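Local coordinates for protein putative acyl-CoA N-acyltransferase (Klebsiella pneumoniae subsp. pneumoniae, PDB 3LOD) that probably transfers an acyl group from acyl-coenzyme A to an amine, as expected of a GNAT-family N-acyltransferase whose substrate is not established, at residues 80-84 with 85-89; 121-124 with 125-129. All blocks are in the same frame, centred on the assembly; numbering follows the deposited sequence.

Interaction 1: 80-84 with 85-89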
loop_
_atom_site.group_PDB
_atom_site.type_symbol
_atom_site.label_atom_id
_atom_site.label_comp_id
_atom_site.label_asym_id
_atom_site.label_seq_id
_atom_site.Cartn_x
_atom_site.Cartn_y
_atom_site.Cartn_z
ATOM N N VAL A 80 -0.133 2.107 -2.771
ATOM C CA VAL A 80 0.870 2.741 -1.920
ATOM C C VAL A 80 1.638 3.813 -2.666
ATOM O O VAL A 80 2.200 3.560 -3.750
ATOM C CB VAL A 80 1.874 1.654 -1.409
ATOM C CG1 VAL A 80 2.993 2.258 -0.550
ATOM C CG2 VAL A 80 1.097 0.639 -0.626
ATOM N N TYR A 81 1.750 4.998 -2.092
ATOM C CA TYR A 81 2.466 6.096 -2.754
ATOM C C TYR A 81 2.872 7.070 -1.681
ATOM O O TYR A 81 2.099 7.279 -0.717
ATOM C CB TYR A 81 1.492 6.804 -3.641
ATOM C CG TYR A 81 2.007 8.052 -4.333
ATOM C CD1 TYR A 81 2.873 7.964 -5.466
ATOM C CD2 TYR A 81 1.570 9.328 -3.928
ATOM C CE1 TYR A 81 3.299 9.149 -6.154
ATOM C CE2 TYR A 81 1.984 10.505 -4.609
ATOM C CZ TYR A 81 2.853 10.392 -5.718
ATOM O OH TYR A 81 3.265 11.511 -6.411
ATOM N N ILE A 82 4.048 7.677 -1.848
ATOM C CA ILE A 82 4.542 8.782 -1.006
ATOM C C ILE A 82 4.912 9.902 -1.957
ATOM O O ILE A 82 5.704 9.683 -2.907
ATOM C CB ILE A 82 5.871 8.402 -0.325
ATOM C CG1 ILE A 82 5.753 7.134 0.524
ATOM C CG2 ILE A 82 6.475 9.609 0.398
ATOM C CD1 ILE A 82 4.682 7.187 1.618
ATOM N N ASP A 83 4.340 11.092 -1.729
ATOM C CA ASP A 83 4.703 12.261 -2.490
ATOM C C ASP A 83 6.200 12.504 -2.517
ATOM O O ASP A 83 6.797 12.712 -1.466
ATOM C CB ASP A 83 4.107 13.493 -1.864
ATOM C CG ASP A 83 4.485 14.738 -2.629
ATOM O OD1 ASP A 83 3.853 14.959 -3.681
ATOM O OD2 ASP A 83 5.435 15.457 -2.231
ATOM N N PRO A 84 6.793 12.570 -3.716
ATOM C CA PRO A 84 8.214 12.806 -4.025
ATOM C C PRO A 84 8.991 13.771 -3.096
ATOM O O PRO A 84 10.220 13.595 -2.856
ATOM C CB PRO A 84 8.149 13.379 -5.447
ATOM C CG PRO A 84 7.060 12.506 -6.047
ATOM C CD PRO A 84 5.999 12.527 -4.952
ATOM N N GLN A 85 8.306 14.775 -2.573
ATOM C CA GLN A 85 9.017 15.751 -1.762
ATOM C C GLN A 85 9.212 15.250 -0.355
ATOM O O GLN A 85 9.948 15.883 0.411
ATOM C CB GLN A 85 8.257 17.037 -1.682
ATOM C CG GLN A 85 8.270 17.860 -2.919
ATOM C CD GLN A 85 7.249 18.978 -2.754
ATOM O OE1 GLN A 85 7.592 20.115 -2.371
ATOM N NE2 GLN A 85 5.964 18.635 -2.967
ATOM N N HIS A 86 8.589 14.119 -0.021
ATOM C CA HIS A 86 8.661 13.603 1.333
ATOM C C HIS A 86 9.437 12.296 1.470
ATOM O O HIS A 86 9.629 11.773 2.579
ATOM C CB HIS A 86 7.274 13.572 1.960
ATOM C CG HIS A 86 6.721 14.941 2.179
ATOM N ND1 HIS A 86 6.127 15.674 1.170
ATOM C CD2 HIS A 86 6.774 15.762 3.260
ATOM C CE1 HIS A 86 5.769 16.853 1.641
ATOM N NE2 HIS A 86 6.148 16.930 2.911
ATOM N N ARG A 87 9.941 11.816 0.334
ATOM C CA ARG A 87 10.815 10.651 0.267
ATOM C C ARG A 87 12.210 10.911 0.846
ATOM O O ARG A 87 12.572 12.062 1.121
ATOM C CB ARG A 87 10.916 10.200 -1.186
ATOM C CG ARG A 87 9.584 9.804 -1.751
ATOM C CD ARG A 87 9.698 9.504 -3.190
ATOM N NE ARG A 87 8.380 9.233 -3.746
ATOM C CZ ARG A 87 8.172 8.957 -5.028
ATOM N NH1 ARG A 87 9.217 8.935 -5.851
ATOM N NH2 ARG A 87 6.931 8.754 -5.505
ATOM N N GLY A 88 12.993 9.848 1.034
ATOM C CA GLY A 88 14.349 9.966 1.550
ATOM C C GLY A 88 14.450 9.898 3.067
ATOM O O GLY A 88 15.551 10.099 3.636
ATOM N N GLN A 89 13.315 9.627 3.725
ATOM C CA GLN A 89 13.242 9.676 5.197
ATOM C C GLN A 89 12.315 8.644 5.818
ATOM O O GLN A 89 11.713 8.900 6.871
ATOM C CB GLN A 89 12.909 11.087 5.699
ATOM C CG GLN A 89 11.522 11.573 5.343
ATOM C CD GLN A 89 11.324 13.021 5.694
ATOM O OE1 GLN A 89 10.860 13.795 4.880
ATOM N NE2 GLN A 89 11.689 13.400 6.911
#
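This is a local surface contact in which Arg87 folds back on Ile82 and Pro84 around a tight turn. It sits where strand 74-82 ends and the loop to helix 91-104 begins. Asp83 to His86 form a type I beta turn, closed by His86 N to Asp83 O at 2.7 Å. The Asp83 side chain adds an Asx turn. With chi1 at 179° its carboxylate swings away from its own N and over the turn, where Asp83 OD2 accepts from Gln85 N at 3.0 Å. That donor comes from above the carboxylate plane. Weak bonds from Gln85 NE2 and His86 ND1 converge on the same oxygen, and OD2 lies at the edge of the His86 ring. Arg87 is extended from CG to NE and turns one edge of its guanidinium to Ile82 O. Arg87 NE is 2.8 Å and Arg87 NH2 3.0 Å from Ile82 O, which lies close to the guanidinium plane. One face of the guanidinium is covered by Pro84, with CG 3.8 Å above its centre. Tyr81 CE1 is 3.7 Å from Arg87 NH2, with the two planes 83° apart. The Tyr81 side chain also packs on Leu19, Ala22 and Leu23 of helix 14-26. Arg87 probably opens a variant of the GNAT Q/R-x-x-G-x-G/A motif, which in relatives binds the acyl-CoA pyrophosphate. The two bonds to Ile82 O limit the guanidinium's rotation; its charge probably polarises that carbonyl, and Gln85 N probably offsets the carboxylate of Asp83.

Interaction 2: 121-124 with 125-129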
loop_
_atom_site.group_PDB
_atom_site.type_symbol
_atom_site.label_atom_id
_atom_site.label_comp_id
_atom_site.label_asym_id
_atom_site.label_seq_id
_atom_site.Cartn_x
_atom_site.Cartn_y
_atom_site.Cartn_z
ATOM N N ALA A 121 11.768 1.684 -6.438
ATOM C CA ALA A 121 11.703 2.166 -5.057
ATOM C C ALA A 121 10.792 1.286 -4.184
ATOM O O ALA A 121 11.166 0.895 -3.063
ATOM C CB ALA A 121 11.266 3.591 -5.013
ATOM N N ALA A 122 9.627 0.940 -4.713
ATOM C CA ALA A 122 8.656 0.231 -3.935
ATOM C C ALA A 122 9.194 -1.129 -3.748
ATOM O O ALA A 122 9.103 -1.683 -2.669
ATOM C CB ALA A 122 7.365 0.150 -4.670
ATOM N N ILE A 123 9.741 -1.695 -4.815
ATOM C CA ILE A 123 10.135 -3.081 -4.759
ATOM C C ILE A 123 11.211 -3.236 -3.695
ATOM O O ILE A 123 11.197 -4.196 -2.920
ATOM C CB ILE A 123 10.666 -3.580 -6.104
ATOM C CG1 ILE A 123 9.504 -3.880 -7.064
ATOM C CG2 ILE A 123 11.452 -4.858 -5.895
ATOM C CD1 ILE A 123 9.944 -4.074 -8.539
ATOM N N ALA A 124 12.144 -2.282 -3.649
ATOM C CA ALA A 124 13.218 -2.333 -2.652
ATOM C C ALA A 124 12.678 -2.101 -1.245
ATOM O O ALA A 124 13.175 -2.694 -0.300
ATOM C CB ALA A 124 14.294 -1.351 -2.964
ATOM N N LEU A 125 11.685 -1.229 -1.096
ATOM C CA LEU A 125 11.107 -1.022 0.225
ATOM C C LEU A 125 10.524 -2.354 0.745
ATOM O O LEU A 125 10.792 -2.762 1.874
ATOM C CB LEU A 125 10.049 0.049 0.180
ATOM C CG LEU A 125 9.125 0.016 1.398
ATOM C CD1 LEU A 125 9.873 0.501 2.607
ATOM C CD2 LEU A 125 7.989 0.927 1.175
ATOM N N TYR A 126 9.779 -3.077 -0.078
ATOM C CA TYR A 126 9.198 -4.295 0.419
ATOM C C TYR A 126 10.244 -5.302 0.766
ATOM O O TYR A 126 10.096 -5.964 1.783
ATOM C CB TYR A 126 8.212 -4.892 -0.566
ATOM C CG TYR A 126 7.125 -3.919 -0.942
ATOM C CD1 TYR A 126 6.393 -3.202 0.040
ATOM C CD2 TYR A 126 6.812 -3.718 -2.268
ATOM C CE1 TYR A 126 5.420 -2.260 -0.328
ATOM C CE2 TYR A 126 5.825 -2.805 -2.647
ATOM C CZ TYR A 126 5.137 -2.082 -1.682
ATOM O OH TYR A 126 4.132 -1.195 -2.141
ATOM N N THR A 127 11.266 -5.445 -0.081
ATOM C CA THR A 127 12.386 -6.386 0.130
ATOM C C THR A 127 13.118 -6.112 1.441
ATOM O O THR A 127 13.431 -7.038 2.177
ATOM C CB THR A 127 13.420 -6.324 -1.027
ATOM O OG1 THR A 127 12.720 -6.244 -2.273
ATOM C CG2 THR A 127 14.354 -7.540 -1.040
ATOM N N ARG A 128 13.378 -4.833 1.724
ATOM C CA ARG A 128 13.995 -4.395 2.983
ATOM C C ARG A 128 13.150 -4.798 4.197
ATOM O O ARG A 128 13.662 -4.821 5.324
ATOM C CB ARG A 128 14.186 -2.865 3.003
ATOM C CG ARG A 128 15.569 -2.352 2.590
ATOM C CD ARG A 128 15.648 -0.821 2.689
ATOM N NE ARG A 128 15.127 -0.132 1.495
ATOM C CZ ARG A 128 14.189 0.832 1.468
ATOM N NH1 ARG A 128 13.600 1.294 2.583
ATOM N NH2 ARG A 128 13.824 1.345 0.300
ATOM N N ASN A 129 11.868 -5.115 3.984
ATOM C CA ASN A 129 10.976 -5.478 5.103
ATOM C C ASN A 129 10.296 -6.844 5.001
ATOM O O ASN A 129 9.164 -7.040 5.458
ATOM C CB ASN A 129 9.990 -4.355 5.416
ATOM C CG ASN A 129 10.693 -3.029 5.672
ATOM O OD1 ASN A 129 10.763 -2.165 4.788
ATOM N ND2 ASN A 129 11.252 -2.872 6.866
#
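Tyr126 lays one face of its ring over the carbonyl oxygen of Ala122, one helical turn back. That oxygen stands 3.1 Å above the ring plane, displaced from the ring centre, with CD2 the nearest ring atom. The neighbouring ring carbon also meets the alanine methyl, Ala122 CB to Tyr126 CE2 at 3.9 Å. Tyr126 N bonds the same carbonyl oxygen at 3.0 Å, so both backbone and ring of Tyr126 meet it. With CG beside the backbone N (chi1 -56°), the ring leans back along the helix. The Ile123 and Thr127 side chains run alongside each other in the same direction. Thr127 OG1 donates to Ile123 O at 2.6 Å, from above the carbonyl plane, while Thr127 N reaches that oxygen at 3.1 Å from the opposite face. The hydroxyl thus spends its proton on its own helix, and Ile123 O accepts two bonds. Arg128 bends at chi3 (-84°), which brings its guanidinium back over Leu125 CA. Ile123 and Tyr126 pack on strands 110-116 and 146-152. Backbone bonds from i+4 to i, with a threonine hydroxyl bonded to the carbonyl four residues back, are alpha-helical features, here of the helix that follows the fifth strand in the GNAT fold.

In the fold
Interaction 1 ends strand 74-82 and leads toward helix 91-104; interaction 2 lies in helix 120-128, later in the chain. Their centres are about 13 Å apart. They meet where Tyr126 OH packs 3.7 Å from Val80 CB. Strand 74-82 runs parallel to strand 110-116, and in GNAT relatives acyl-coenzyme A binds between the splayed ends of the equivalent strands. By sequence, the loop of residues 85-89 probably corresponds to the start of the segment that in those relatives binds the pyrophosphate. A tyrosine in the helix equivalent to 120-128 often serves there as general acid, and Tyr126 is placed consistently with this, though its role is inferred from relatives.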